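Local coordinates for glycoside hydrolase family protein (Novosphingobium sp. PP1Y, PDB 6Q2F) that probably hydrolyses terminal alpha-L-rhamnose units from glycosides, as an alpha-L-rhamnosidase of the glycoside hydrolase class, at residues Lys466-Ala471 and Trp512-Leu517; Thr882-Asp887 and Ser916-Phe921; Gly64-Asp69 and Pro108-Ala113. All coordinates share one frame; numbering follows the deposited sequence.

Contact 1: Lys466-Ala471 and Trp512-Leu517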
ATOM      1  N   LYS A 466     -11.383 -15.068   4.756  1.00 24.23           N
ATOM      2  CA  LYS A 466     -11.652 -13.836   4.028  1.00 27.55           C
ATOM      3  C   LYS A 466     -12.533 -14.052   2.800  1.00 35.87           C
ATOM      4  O   LYS A 466     -13.012 -13.069   2.221  1.00 32.19           O
ATOM      5  CB  LYS A 466     -10.324 -13.189   3.613  1.00 25.68           C
ATOM      6  CG  LYS A 466      -9.302 -13.039   4.760  1.00 23.65           C
ATOM      7  CD  LYS A 466      -9.616 -11.821   5.625  1.00 26.70           C
ATOM      8  CE  LYS A 466      -8.634 -11.719   6.816  1.00 26.89           C
ATOM      9  NZ  LYS A 466      -9.240 -12.157   8.121  1.00 30.83           N
ATOM     10  N   PHE A 467     -12.741 -15.300   2.384  1.00 32.39           N
ATOM     11  CA  PHE A 467     -13.563 -15.612   1.221  1.00 30.36           C
ATOM     12  C   PHE A 467     -14.990 -16.010   1.580  1.00 33.60           C
ATOM     13  O   PHE A 467     -15.776 -16.308   0.677  1.00 36.60           O
ATOM     14  CB  PHE A 467     -12.892 -16.727   0.406  1.00 31.09           C
ATOM     15  CG  PHE A 467     -11.416 -16.522   0.192  1.00 29.72           C
ATOM     16  CD1 PHE A 467     -10.955 -15.410  -0.503  1.00 28.09           C
ATOM     17  CD2 PHE A 467     -10.491 -17.454   0.666  1.00 26.19           C
ATOM     18  CE1 PHE A 467      -9.604 -15.207  -0.710  1.00 27.15           C
ATOM     19  CE2 PHE A 467      -9.130 -17.250   0.468  1.00 34.55           C
ATOM     20  CZ  PHE A 467      -8.685 -16.118  -0.214  1.00 32.94           C
ATOM     21  N   ASP A 468     -15.337 -16.015   2.864  1.00 31.41           N
ATOM     22  CA  ASP A 468     -16.629 -16.489   3.361  1.00 27.96           C
ATOM     23  C   ASP A 468     -17.380 -15.322   3.987  1.00 28.02           C
ATOM     24  O   ASP A 468     -17.109 -14.952   5.130  1.00 27.93           O
ATOM     25  CB  ASP A 468     -16.436 -17.627   4.367  1.00 32.60           C
ATOM     26  CG  ASP A 468     -17.754 -18.265   4.795  1.00 42.65           C
ATOM     27  OD1 ASP A 468     -18.675 -17.540   5.222  1.00 36.06           O
ATOM     28  OD2 ASP A 468     -17.873 -19.503   4.683  1.00 68.03           O
ATOM     29  N   GLY A 469     -18.354 -14.783   3.246  1.00 29.80           N
ATOM     30  CA  GLY A 469     -19.029 -13.569   3.688  1.00 26.14           C
ATOM     31  C   GLY A 469     -19.740 -13.731   5.022  1.00 30.12           C
ATOM     32  O   GLY A 469     -19.743 -12.818   5.857  1.00 22.25           O
ATOM     33  N   GLU A 470     -20.389 -14.883   5.229  1.00 27.83           N
ATOM     34  CA  GLU A 470     -21.069 -15.107   6.497  1.00 28.64           C
ATOM     35  C   GLU A 470     -20.082 -15.117   7.662  1.00 34.54           C
ATOM     36  O   GLU A 470     -20.373 -14.579   8.732  1.00 26.58           O
ATOM     37  CB  GLU A 470     -21.858 -16.417   6.446  1.00 27.44           C
ATOM     38  CG  GLU A 470     -22.420 -16.833   7.796  1.00 29.65           C
ATOM     39  CD  GLU A 470     -23.433 -15.841   8.347  1.00 33.85           C
ATOM     40  OE1 GLU A 470     -24.025 -15.055   7.551  1.00 31.69           O
ATOM     41  OE2 GLU A 470     -23.641 -15.838   9.574  1.00 33.16           O
ATOM     42  N   ALA A 471     -18.929 -15.761   7.487  1.00 33.10           N
ATOM     43  CA  ALA A 471     -17.960 -15.837   8.575  1.00 29.13           C
ATOM     44  C   ALA A 471     -17.410 -14.448   8.891  1.00 28.13           C
ATOM     45  O   ALA A 471     -17.278 -14.069  10.063  1.00 27.58           O
ATOM     46  CB  ALA A 471     -16.820 -16.792   8.199  1.00 21.21           C
ATOM     47  N   TRP A 512      -8.850 -21.993  -0.134  1.00 28.99           N
ATOM     48  CA  TRP A 512     -10.091 -22.755  -0.108  1.00 31.70           C
ATOM     49  C   TRP A 512     -11.103 -22.040   0.774  1.00 31.74           C
ATOM     50  O   TRP A 512     -10.758 -21.372   1.753  1.00 30.50           O
ATOM     51  CB  TRP A 512      -9.906 -24.203   0.399  1.00 30.06           C
ATOM     52  CG  TRP A 512     -11.224 -24.921   0.435  1.00 30.86           C
ATOM     53  CD1 TRP A 512     -11.988 -25.163   1.525  1.00 30.03           C
ATOM     54  CD2 TRP A 512     -11.966 -25.407  -0.694  1.00 28.27           C
ATOM     55  NE1 TRP A 512     -13.150 -25.805   1.164  1.00 30.21           N
ATOM     56  CE2 TRP A 512     -13.164 -25.951  -0.199  1.00 30.24           C
ATOM     57  CE3 TRP A 512     -11.723 -25.444  -2.074  1.00 29.11           C
ATOM     58  CZ2 TRP A 512     -14.115 -26.544  -1.030  1.00 30.88           C
ATOM     59  CZ3 TRP A 512     -12.674 -26.012  -2.899  1.00 29.83           C
ATOM     60  CH2 TRP A 512     -13.852 -26.560  -2.374  1.00 33.13           C
ATOM     61  N   THR A 513     -12.367 -22.189   0.409  1.00 28.07           N
ATOM     62  CA  THR A 513     -13.456 -21.725   1.248  1.00 27.20           C
ATOM     63  C   THR A 513     -14.637 -22.626   0.923  1.00 28.32           C
ATOM     64  O   THR A 513     -14.741 -23.112  -0.210  1.00 38.00           O
ATOM     65  CB  THR A 513     -13.758 -20.228   1.007  1.00 32.01           C
ATOM     66  OG1 THR A 513     -14.569 -19.698   2.064  1.00 31.96           O
ATOM     67  CG2 THR A 513     -14.444 -19.995  -0.342  1.00 28.75           C
ATOM     68  N   PRO A 514     -15.511 -22.908   1.890  1.00 29.69           N
ATOM     69  CA  PRO A 514     -16.470 -24.021   1.702  1.00 31.56           C
ATOM     70  C   PRO A 514     -17.403 -23.875   0.496  1.00 30.20           C
ATOM     71  O   PRO A 514     -17.727 -24.885  -0.141  1.00 32.72           O
ATOM     72  CB  PRO A 514     -17.237 -24.043   3.032  1.00 32.72           C
ATOM     73  CG  PRO A 514     -16.209 -23.563   4.034  1.00 34.78           C
ATOM     74  CD  PRO A 514     -15.480 -22.428   3.283  1.00 32.10           C
ATOM     75  N   ARG A 515     -17.817 -22.660   0.140  1.00 29.50           N
ATOM     76  CA  ARG A 515     -18.693 -22.445  -1.007  1.00 29.59           C
ATOM     77  C   ARG A 515     -17.930 -22.305  -2.312  1.00 31.39           C
ATOM     78  O   ARG A 515     -18.542 -21.965  -3.327  1.00 32.53           O
ATOM     79  CB  ARG A 515     -19.559 -21.198  -0.792  1.00 24.46           C
ATOM     80  CG  ARG A 515     -20.475 -21.267   0.447  1.00 27.75           C
ATOM     81  CD  ARG A 515     -21.283 -19.978   0.577  1.00 32.55           C
ATOM     82  NE  ARG A 515     -22.285 -20.051   1.642  1.00 38.96           N
ATOM     83  CZ  ARG A 515     -23.594 -19.921   1.454  1.00 42.99           C
ATOM     84  NH1 ARG A 515     -24.068 -19.699   0.232  1.00 47.52           N
ATOM     85  NH2 ARG A 515     -24.425 -20.003   2.484  1.00 42.40           N
HETATM   86  N   MSE A 516     -16.627 -22.572  -2.315  1.00 32.10           N
HETATM   87  CA  MSE A 516     -15.774 -22.324  -3.490  1.00 28.03           C
HETATM   88  C   MSE A 516     -16.314 -22.863  -4.833  1.00 32.42           C
HETATM   89  O   MSE A 516     -16.259 -22.160  -5.846  1.00 32.08           O
HETATM   90  CB  MSE A 516     -14.392 -22.909  -3.249  1.00 26.62           C
HETATM   91  CG  MSE A 516     -13.405 -22.581  -4.322  1.00 38.76           C
HETATM   92 SE   MSE A 516     -12.969 -20.692  -4.282  0.73 37.51          SE
HETATM   93  CE  MSE A 516     -11.965 -20.624  -5.919  1.00 44.42           C
ATOM     94  N   LEU A 517     -16.802 -24.107  -4.858  1.00 30.77           N
ATOM     95  CA  LEU A 517     -17.282 -24.675  -6.119  1.00 32.45           C
ATOM     96  C   LEU A 517     -18.463 -23.882  -6.674  1.00 32.87           C
ATOM     97  O   LEU A 517     -18.499 -23.568  -7.868  1.00 31.85           O
ATOM     98  CB  LEU A 517     -17.649 -26.154  -5.944  1.00 28.13           C
ATOM     99  CG  LEU A 517     -16.452 -27.031  -5.572  1.00 36.79           C
ATOM    100  CD1 LEU A 517     -16.842 -28.511  -5.526  1.00 34.62           C
ATOM    101  CD2 LEU A 517     -15.291 -26.807  -6.549  1.00 36.72           C
TER
HETATM  102  O   HOH W   1     -17.249 -20.080   1.642  1.00 33.68           O

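Contact 2: Thr882-Asp887 and Ser916-Phe921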
ATOM      1  N   THR A 882       1.337  21.796 -18.902  1.00 28.78           N
ATOM      2  CA  THR A 882       2.712  21.666 -19.350  1.00 29.84           C
ATOM      3  C   THR A 882       3.419  22.978 -19.052  1.00 35.22           C
ATOM      4  O   THR A 882       2.800  23.948 -18.610  1.00 40.43           O
ATOM      5  CB  THR A 882       2.803  21.318 -20.834  1.00 39.72           C
ATOM      6  OG1 THR A 882       4.145  20.911 -21.129  1.00 50.55           O
ATOM      7  CG2 THR A 882       2.453  22.540 -21.672  1.00 30.84           C
ATOM      8  N   PHE A 883       4.729  23.003 -19.288  1.00 31.88           N
ATOM      9  CA  PHE A 883       5.515  24.156 -18.869  1.00 33.52           C
ATOM     10  C   PHE A 883       6.826  24.227 -19.637  1.00 39.19           C
ATOM     11  O   PHE A 883       7.403  23.200 -20.011  1.00 38.41           O
ATOM     12  CB  PHE A 883       5.805  24.111 -17.362  1.00 32.12           C
ATOM     13  CG  PHE A 883       6.541  22.883 -16.922  1.00 34.55           C
ATOM     14  CD1 PHE A 883       7.928  22.839 -16.940  1.00 35.41           C
ATOM     15  CD2 PHE A 883       5.844  21.763 -16.492  1.00 32.76           C
ATOM     16  CE1 PHE A 883       8.608  21.707 -16.530  1.00 33.63           C
ATOM     17  CE2 PHE A 883       6.520  20.612 -16.079  1.00 29.04           C
ATOM     18  CZ  PHE A 883       7.905  20.589 -16.098  1.00 34.37           C
ATOM     19  N   THR A 884       7.295  25.457 -19.848  1.00 44.09           N
ATOM     20  CA  THR A 884       8.603  25.723 -20.424  1.00 43.76           C
ATOM     21  C   THR A 884       9.434  26.528 -19.434  1.00 42.31           C
ATOM     22  O   THR A 884       8.904  27.100 -18.479  1.00 38.75           O
ATOM     23  CB  THR A 884       8.500  26.486 -21.752  1.00 43.59           C
ATOM     24  OG1 THR A 884       7.979  27.796 -21.514  1.00 44.55           O
ATOM     25  CG2 THR A 884       7.561  25.758 -22.707  1.00 38.32           C
ATOM     26  N   GLY A 885      10.740  26.580 -19.689  1.00 43.32           N
ATOM     27  CA  GLY A 885      11.657  27.400 -18.918  1.00 37.27           C
ATOM     28  C   GLY A 885      12.379  26.709 -17.779  1.00 46.94           C
ATOM     29  O   GLY A 885      13.080  27.382 -17.024  1.00 46.42           O
ATOM     30  N   ALA A 886      12.224  25.398 -17.626  1.00 47.53           N
ATOM     31  CA  ALA A 886      12.955  24.629 -16.635  1.00 49.64           C
ATOM     32  C   ALA A 886      13.969  23.736 -17.331  1.00 57.51           C
ATOM     33  O   ALA A 886      13.855  23.448 -18.523  1.00 58.23           O
ATOM     34  CB  ALA A 886      12.010  23.756 -15.785  1.00 39.70           C
ATOM     35  N   ASP A 887      14.944  23.267 -16.554  1.00 68.02           N
ATOM     36  CA  ASP A 887      15.930  22.323 -17.062  1.00 79.10           C
ATOM     37  C   ASP A 887      15.261  21.014 -17.475  1.00 86.02           C
ATOM     38  O   ASP A 887      14.108  20.734 -17.134  1.00 86.18           O
ATOM     39  CB  ASP A 887      17.003  22.048 -16.014  1.00 86.29           C
ATOM     40  CG  ASP A 887      17.898  23.243 -15.772  1.00 93.79           C
ATOM     41  OD1 ASP A 887      18.544  23.700 -16.743  1.00 86.34           O
ATOM     42  OD2 ASP A 887      17.956  23.721 -14.614  1.00 98.81           O
ATOM     43  N   SER A 916      11.864  29.012 -12.606  1.00 39.63           N
ATOM     44  CA  SER A 916      11.099  30.092 -13.217  1.00 41.14           C
ATOM     45  C   SER A 916      10.548  29.538 -14.520  1.00 37.36           C
ATOM     46  O   SER A 916      11.298  29.367 -15.485  1.00 47.58           O
ATOM     47  CB  SER A 916      11.966  31.327 -13.482  1.00 34.62           C
ATOM     48  OG  SER A 916      12.301  31.983 -12.275  1.00 56.13           O
ATOM     49  N   ILE A 917       9.254  29.243 -14.553  1.00 35.21           N
ATOM     50  CA  ILE A 917       8.670  28.585 -15.711  1.00 38.70           C
ATOM     51  C   ILE A 917       7.593  29.470 -16.323  1.00 41.99           C
ATOM     52  O   ILE A 917       7.140  30.450 -15.732  1.00 36.01           O
ATOM     53  CB  ILE A 917       8.080  27.207 -15.362  1.00 36.65           C
ATOM     54  CG1 ILE A 917       6.910  27.371 -14.389  1.00 31.03           C
ATOM     55  CG2 ILE A 917       9.148  26.290 -14.782  1.00 41.31           C
ATOM     56  CD1 ILE A 917       6.191  26.041 -14.046  1.00 30.23           C
ATOM     57  N   GLU A 918       7.171  29.093 -17.525  1.00 43.41           N
ATOM     58  CA  GLU A 918       5.908  29.543 -18.089  1.00 38.74           C
ATOM     59  C   GLU A 918       4.978  28.341 -18.062  1.00 38.52           C
ATOM     60  O   GLU A 918       5.257  27.323 -18.709  1.00 33.83           O
ATOM     61  CB  GLU A 918       6.075  30.098 -19.508  1.00 39.01           C
ATOM     62  CG  GLU A 918       6.806  31.446 -19.572  1.00 47.68           C
ATOM     63  CD  GLU A 918       6.108  32.460 -20.475  1.00 63.81           C
ATOM     64  OE1 GLU A 918       5.887  32.164 -21.673  1.00 62.97           O
ATOM     65  OE2 GLU A 918       5.765  33.551 -19.971  1.00 72.41           O
ATOM     66  N   ALA A 919       3.906  28.444 -17.285  1.00 37.94           N
ATOM     67  CA  ALA A 919       3.004  27.325 -17.046  1.00 39.85           C
ATOM     68  C   ALA A 919       1.791  27.452 -17.958  1.00 41.57           C
ATOM     69  O   ALA A 919       1.186  28.529 -18.036  1.00 41.78           O
ATOM     70  CB  ALA A 919       2.566  27.277 -15.582  1.00 30.62           C
ATOM     71  N   HIS A 920       1.451  26.356 -18.650  1.00 32.45           N
ATOM     72  CA  HIS A 920       0.361  26.304 -19.628  1.00 35.13           C
ATOM     73  C   HIS A 920      -0.763  25.449 -19.073  1.00 27.63           C
ATOM     74  O   HIS A 920      -0.559  24.265 -18.800  1.00 33.08           O
ATOM     75  CB  HIS A 920       0.822  25.712 -20.966  1.00 35.69           C
ATOM     76  CG  HIS A 920       1.846  26.543 -21.679  1.00 37.92           C
ATOM     77  ND1 HIS A 920       1.649  27.038 -22.952  1.00 32.59           N
ATOM     78  CD2 HIS A 920       3.073  26.969 -21.293  1.00 30.50           C
ATOM     79  CE1 HIS A 920       2.707  27.742 -23.314  1.00 38.19           C
ATOM     80  NE2 HIS A 920       3.592  27.702 -22.334  1.00 34.25           N
ATOM     81  N   PHE A 921      -1.946  26.040 -18.924  1.00 29.58           N
ATOM     82  CA  PHE A 921      -3.109  25.336 -18.407  1.00 29.85           C
ATOM     83  C   PHE A 921      -4.177  25.302 -19.489  1.00 35.41           C
ATOM     84  O   PHE A 921      -4.403  26.308 -20.184  1.00 33.22           O
ATOM     85  CB  PHE A 921      -3.654  26.004 -17.144  1.00 24.16           C
ATOM     86  CG  PHE A 921      -2.624  26.202 -16.073  1.00 30.67           C
ATOM     87  CD1 PHE A 921      -1.784  27.298 -16.103  1.00 30.94           C
ATOM     88  CD2 PHE A 921      -2.495  25.294 -15.032  1.00 29.82           C
ATOM     89  CE1 PHE A 921      -0.838  27.485 -15.120  1.00 31.82           C
ATOM     90  CE2 PHE A 921      -1.552  25.472 -14.046  1.00 26.75           C
ATOM     91  CZ  PHE A 921      -0.714  26.569 -14.093  1.00 28.61           C
TER
HETATM   92  O   HOH W   2       6.020  29.060 -22.859  1.00 47.33           O
HETATM   93  O   HOH W   3      13.627  27.573 -14.173  1.00 52.47           O

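Contact 3: Gly64-Asp69 and Pro108-Ala113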
ATOM      1  N   GLY A  64      -0.632  -1.262  26.952  1.00 32.17           N
ATOM      2  CA  GLY A  64      -1.303  -0.953  28.200  1.00 29.95           C
ATOM      3  C   GLY A  64      -0.898   0.364  28.853  1.00 32.38           C
ATOM      4  O   GLY A  64      -1.447   0.703  29.913  1.00 28.31           O
ATOM      5  N   ASN A  65       0.040   1.117  28.273  1.00 32.10           N
ATOM      6  CA  ASN A  65       0.440   2.417  28.822  1.00 32.59           C
ATOM      7  C   ASN A  65      -0.630   3.455  28.488  1.00 34.40           C
ATOM      8  O   ASN A  65      -0.540   4.194  27.504  1.00 28.37           O
ATOM      9  CB  ASN A  65       1.797   2.824  28.268  1.00 27.66           C
ATOM     10  CG  ASN A  65       2.940   2.096  28.952  1.00 32.69           C
ATOM     11  OD1 ASN A  65       3.136   2.244  30.144  1.00 35.40           O
ATOM     12  ND2 ASN A  65       3.697   1.314  28.193  1.00 32.50           N
ATOM     13  N   ILE A  66      -1.654   3.526  29.341  1.00 30.72           N
ATOM     14  CA  ILE A  66      -2.888   4.252  29.041  1.00 26.93           C
ATOM     15  C   ILE A  66      -3.410   4.882  30.318  1.00 31.65           C
ATOM     16  O   ILE A  66      -3.514   4.206  31.342  1.00 30.35           O
ATOM     17  CB  ILE A  66      -3.981   3.314  28.486  1.00 29.94           C
ATOM     18  CG1 ILE A  66      -3.485   2.504  27.285  1.00 27.97           C
ATOM     19  CG2 ILE A  66      -5.241   4.092  28.157  1.00 28.36           C
ATOM     20  CD1 ILE A  66      -4.166   1.112  27.194  1.00 27.27           C
ATOM     21  N   THR A  67      -3.769   6.164  30.262  1.00 26.32           N
ATOM     22  CA  THR A  67      -4.537   6.773  31.343  1.00 32.19           C
ATOM     23  C   THR A  67      -5.589   7.694  30.740  1.00 35.11           C
ATOM     24  O   THR A  67      -5.396   8.259  29.657  1.00 35.73           O
ATOM     25  CB  THR A  67      -3.693   7.589  32.338  1.00 34.76           C
ATOM     26  OG1 THR A  67      -3.142   8.732  31.685  1.00 30.77           O
ATOM     27  CG2 THR A  67      -2.564   6.762  32.970  1.00 25.70           C
ATOM     28  N   LYS A  68      -6.700   7.861  31.467  1.00 24.02           N
ATOM     29  CA  LYS A  68      -7.701   8.838  31.055  1.00 26.41           C
ATOM     30  C   LYS A  68      -7.138  10.252  31.087  1.00 29.41           C
ATOM     31  O   LYS A  68      -7.454  11.073  30.219  1.00 30.22           O
ATOM     32  CB  LYS A  68      -8.931   8.722  31.943  1.00 26.39           C
ATOM     33  CG  LYS A  68      -9.864   7.578  31.497  1.00 30.39           C
ATOM     34  CD  LYS A  68     -10.571   6.965  32.684  1.00 44.67           C
ATOM     35  CE  LYS A  68     -11.984   7.476  32.764  1.00 42.77           C
ATOM     36  NZ  LYS A  68     -12.620   7.064  34.026  1.00 29.69           N
ATOM     37  N   ASP A  69      -6.312  10.554  32.087  1.00 27.09           N
ATOM     38  CA  ASP A  69      -5.710  11.874  32.162  1.00 28.29           C
ATOM     39  C   ASP A  69      -4.933  12.188  30.898  1.00 26.71           C
ATOM     40  O   ASP A  69      -5.047  13.288  30.351  1.00 33.05           O
ATOM     41  CB  ASP A  69      -4.803  11.966  33.380  1.00 32.70           C
ATOM     42  CG  ASP A  69      -4.068  13.291  33.440  1.00 34.70           C
ATOM     43  OD1 ASP A  69      -4.722  14.308  33.700  1.00 36.39           O
ATOM     44  OD2 ASP A  69      -2.847  13.304  33.221  1.00 41.54           O
ATOM     45  N   PRO A 108     -12.381  -4.087  32.447  1.00 33.31           N
ATOM     46  CA  PRO A 108     -13.158  -2.901  32.854  1.00 31.87           C
ATOM     47  C   PRO A 108     -12.397  -1.582  32.805  1.00 34.41           C
ATOM     48  O   PRO A 108     -12.890  -0.622  32.207  1.00 35.13           O
ATOM     49  CB  PRO A 108     -13.600  -3.272  34.272  1.00 26.26           C
ATOM     50  CG  PRO A 108     -13.883  -4.777  34.128  1.00 28.58           C
ATOM     51  CD  PRO A 108     -12.746  -5.270  33.256  1.00 29.95           C
ATOM     52  N   GLU A 109     -11.191  -1.509  33.370  1.00 37.91           N
ATOM     53  CA  GLU A 109     -10.476  -0.236  33.370  1.00 36.80           C
ATOM     54  C   GLU A 109     -10.071   0.179  31.964  1.00 36.16           C
ATOM     55  O   GLU A 109     -10.114   1.370  31.635  1.00 29.41           O
ATOM     56  CB  GLU A 109      -9.250  -0.299  34.277  1.00 33.75           C
ATOM     57  CG  GLU A 109      -8.694   1.099  34.625  1.00 43.71           C
ATOM     58  CD  GLU A 109      -7.730   1.088  35.807  1.00 55.34           C
ATOM     59  OE1 GLU A 109      -7.050   2.115  36.024  1.00 49.48           O
ATOM     60  OE2 GLU A 109      -7.651   0.060  36.514  1.00 61.88           O
ATOM     61  N   TRP A 110      -9.674  -0.780  31.129  1.00 27.23           N
ATOM     62  CA  TRP A 110      -9.404  -0.483  29.731  1.00 23.14           C
ATOM     63  C   TRP A 110     -10.667   0.011  29.032  1.00 28.71           C
ATOM     64  O   TRP A 110     -10.637   1.009  28.290  1.00 28.70           O
ATOM     65  CB  TRP A 110      -8.849  -1.722  29.023  1.00 28.11           C
ATOM     66  CG  TRP A 110      -8.370  -1.456  27.636  1.00 27.04           C
ATOM     67  CD1 TRP A 110      -7.076  -1.195  27.243  1.00 23.64           C
ATOM     68  CD2 TRP A 110      -9.169  -1.405  26.444  1.00 24.99           C
ATOM     69  NE1 TRP A 110      -7.030  -0.989  25.883  1.00 21.46           N
ATOM     70  CE2 TRP A 110      -8.297  -1.113  25.370  1.00 27.43           C
ATOM     71  CE3 TRP A 110     -10.529  -1.579  26.182  1.00 21.29           C
ATOM     72  CZ2 TRP A 110      -8.749  -0.988  24.043  1.00 30.02           C
ATOM     73  CZ3 TRP A 110     -10.986  -1.454  24.846  1.00 20.58           C
ATOM     74  CH2 TRP A 110     -10.092  -1.167  23.803  1.00 25.25           C
ATOM     75  N   LYS A 111     -11.793  -0.670  29.260  1.00 26.21           N
ATOM     76  CA  LYS A 111     -13.015  -0.280  28.565  1.00 29.38           C
ATOM     77  C   LYS A 111     -13.462   1.101  28.996  1.00 23.72           C
ATOM     78  O   LYS A 111     -13.933   1.893  28.167  1.00 27.66           O
ATOM     79  CB  LYS A 111     -14.118  -1.324  28.786  1.00 22.57           C
ATOM     80  CG  LYS A 111     -13.827  -2.650  28.080  1.00 27.47           C
ATOM     81  CD  LYS A 111     -14.982  -3.645  28.146  1.00 30.88           C
ATOM     82  CE  LYS A 111     -15.447  -3.963  29.561  1.00 31.27           C
ATOM     83  NZ  LYS A 111     -16.614  -4.908  29.476  1.00 29.64           N
ATOM     84  N   ASP A 112     -13.301   1.418  30.277  1.00 27.77           N
ATOM     85  CA  ASP A 112     -13.654   2.750  30.746  1.00 29.43           C
ATOM     86  C   ASP A 112     -12.736   3.805  30.140  1.00 28.11           C
ATOM     87  O   ASP A 112     -13.190   4.903  29.796  1.00 28.94           O
ATOM     88  CB  ASP A 112     -13.605   2.797  32.269  1.00 33.07           C
ATOM     89  CG  ASP A 112     -14.292   4.024  32.825  1.00 39.34           C
ATOM     90  OD1 ASP A 112     -15.463   4.271  32.437  1.00 43.98           O
ATOM     91  OD2 ASP A 112     -13.670   4.746  33.615  1.00 45.64           O
ATOM     92  N   ALA A 113     -11.456   3.482  29.966  1.00 30.11           N
ATOM     93  CA  ALA A 113     -10.568   4.401  29.259  1.00 31.42           C
ATOM     94  C   ALA A 113     -11.043   4.632  27.830  1.00 32.40           C
ATOM     95  O   ALA A 113     -11.118   5.773  27.372  1.00 30.84           O
ATOM     96  CB  ALA A 113      -9.136   3.869  29.266  1.00 22.52           C
TER

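Contact 1: Lys466-Ala471 and Trp512-Leu517
The turn that starts helix 469-487 is the fold element here: its residues F467 and D468 rest on T513 and P514, in the turn that starts helix 516-524. The methylene of F467 makes the closest apolar touch, CB lying 3.7 Å from CB of T513 and equally near its CG2. The phenyl ring turns its edge to the partner, with T513 CB and the W512 carbonyl oxygen near its plane. A beta-branched threonine suits this place, since its CB and methyl both meet F467 CB while the hydroxyl is left for polar neighbours. OG1 of T513 stands anti to the backbone N (chi1 -165°), which brings it to 3.6 Å from D468 CB; it is also hydrogen-bonded to D465. Residues 466-471 and 512-517 lie in the chain before and after strand 497-502 of the (beta/alpha)8 barrel, just past whose end D503 and S504 bind sodium. D468 is the N-cap of the first helix. Its OD1 accepts from A471 N at 2.9 Å, the donor approaching from above the carboxylate plane. The other oxygen, OD2, faces P514 CD, the side chains being set at about a right angle. A water ties the two turns together: it donates to T513 OG1 at 2.7 Å and to D468 OD2 at 3.2 Å, and accepts from R515 N at 3.0 Å. Proline fits the second position of the type I turn T513-M516, its ring fixing phi, while selenomethionine M516 N bonds to T513 O. M516 CB lies over one face of the W512 indole, near its rim.

Contact 2: Thr882-Asp887 and Ser916-Phe921
With chi1 at -167°, T882 sets OG1 opposite its N and lays CG2 against H920 CB, 3.6 Å away; the two side chains run side by side and point the same way. In T884 the torsion differs: OG1 sits between the backbone N and the carbonyl carbon (chi1 66°), the methyl lies beside the backbone N, and the hydroxyl comes beside E918 CB. One water exploits this, lying 2.7 Å from T884 OG1 and 2.8 Å from H920 NE2, in the plane of the imidazole, with a weak further bond to E918 OE1. The second ring nitrogen of H920, ND1, is hydrogen-bonded to E949, so a partner on each side fixes the rotation of the ring. Behind these groups lies a regular antiparallel ladder. T882 and H920 form one hydrogen-bonded pair, with H920 N 2.8 Å from T882 O, and T884 and E918 form the next, with E918 N 2.8 Å from T884 O. Strand 881-884 belongs to a large antiparallel sheet formed mostly after the barrel and the alpha/beta region that follows it; 915-921 pairs on its other side with 949-956. Between the two pairs, F883 and A919 make a non-hydrogen-bonded pair, and F883 CA approaches E918 O in a CA-H...O contact. On the F883 side of the sheet the packing is apolar: F883 CB meets I917 CD1 at 3.9 Å and A886 CB meets I917 CG2 at 4.0 Å, with I892 touching both F883 and I917. Branched isoleucine suits this spot because its two arms reach different neighbours. Where the strand ends, G885 takes a positive phi of 95°, and any side chain there would collide with S916 O.

Contact 3: Gly64-Asp69 and Pro108-Ala113
I66 sends its delta methyl obliquely against the indole of W110, CD1 to CD1 at 3.7 Å and nearly as close to NE1. NE1 of W110 is itself hydrogen-bonded to D90. The other branch of I66, CG2, lies against A113 CB at 4.1 Å; a small alanine lets the chain of K68 pass close by as well, its CG 3.9 Å from A113 CA. Bent at chi2 and chi3, that lysine brings NZ to D112 OD2 at 2.6 Å, a salt bridge made on the syn side of the carboxylate but 30° out of its plane. An aspartate suits this place near the start of helix 108-124, where its short carboxylate meets the lysine ammonium. Putting an alanine in place of D112 removes the carboxylate, and the K68 ammonium would probably be left without its mate and its bent chain free to swing. The segments open two successive helices of the (beta/alpha)8 barrel: helix 68-81, which follows strand 56-62, and helix 108-124, which follows strand 85-91; I71 of the first touches I66 and A113, while W110 also packs on Y483 of helix 469-487.

How the contacts relate
Contacts 1 and 3 are largely buried and lie in the same (beta/alpha)8 barrel, about 37 Å apart between centres, each joining the starts of two helices. They share an element: contact 1 sits at the start of helix 469-487, and contact 3 packs W110 against its later part. Contact 2 lies nearer the surface, in an antiparallel sheet of another domain, about 54 and 55 Å from the other two between centres. The chemistry follows the place. Sheet pairing supplies main-chain bonds in contact 2; contact 1 has no direct hydrogen bond across and relies on apolar touch and a shared water; contact 3 adds a salt bridge beside its apolar packing, where K68 is exposed.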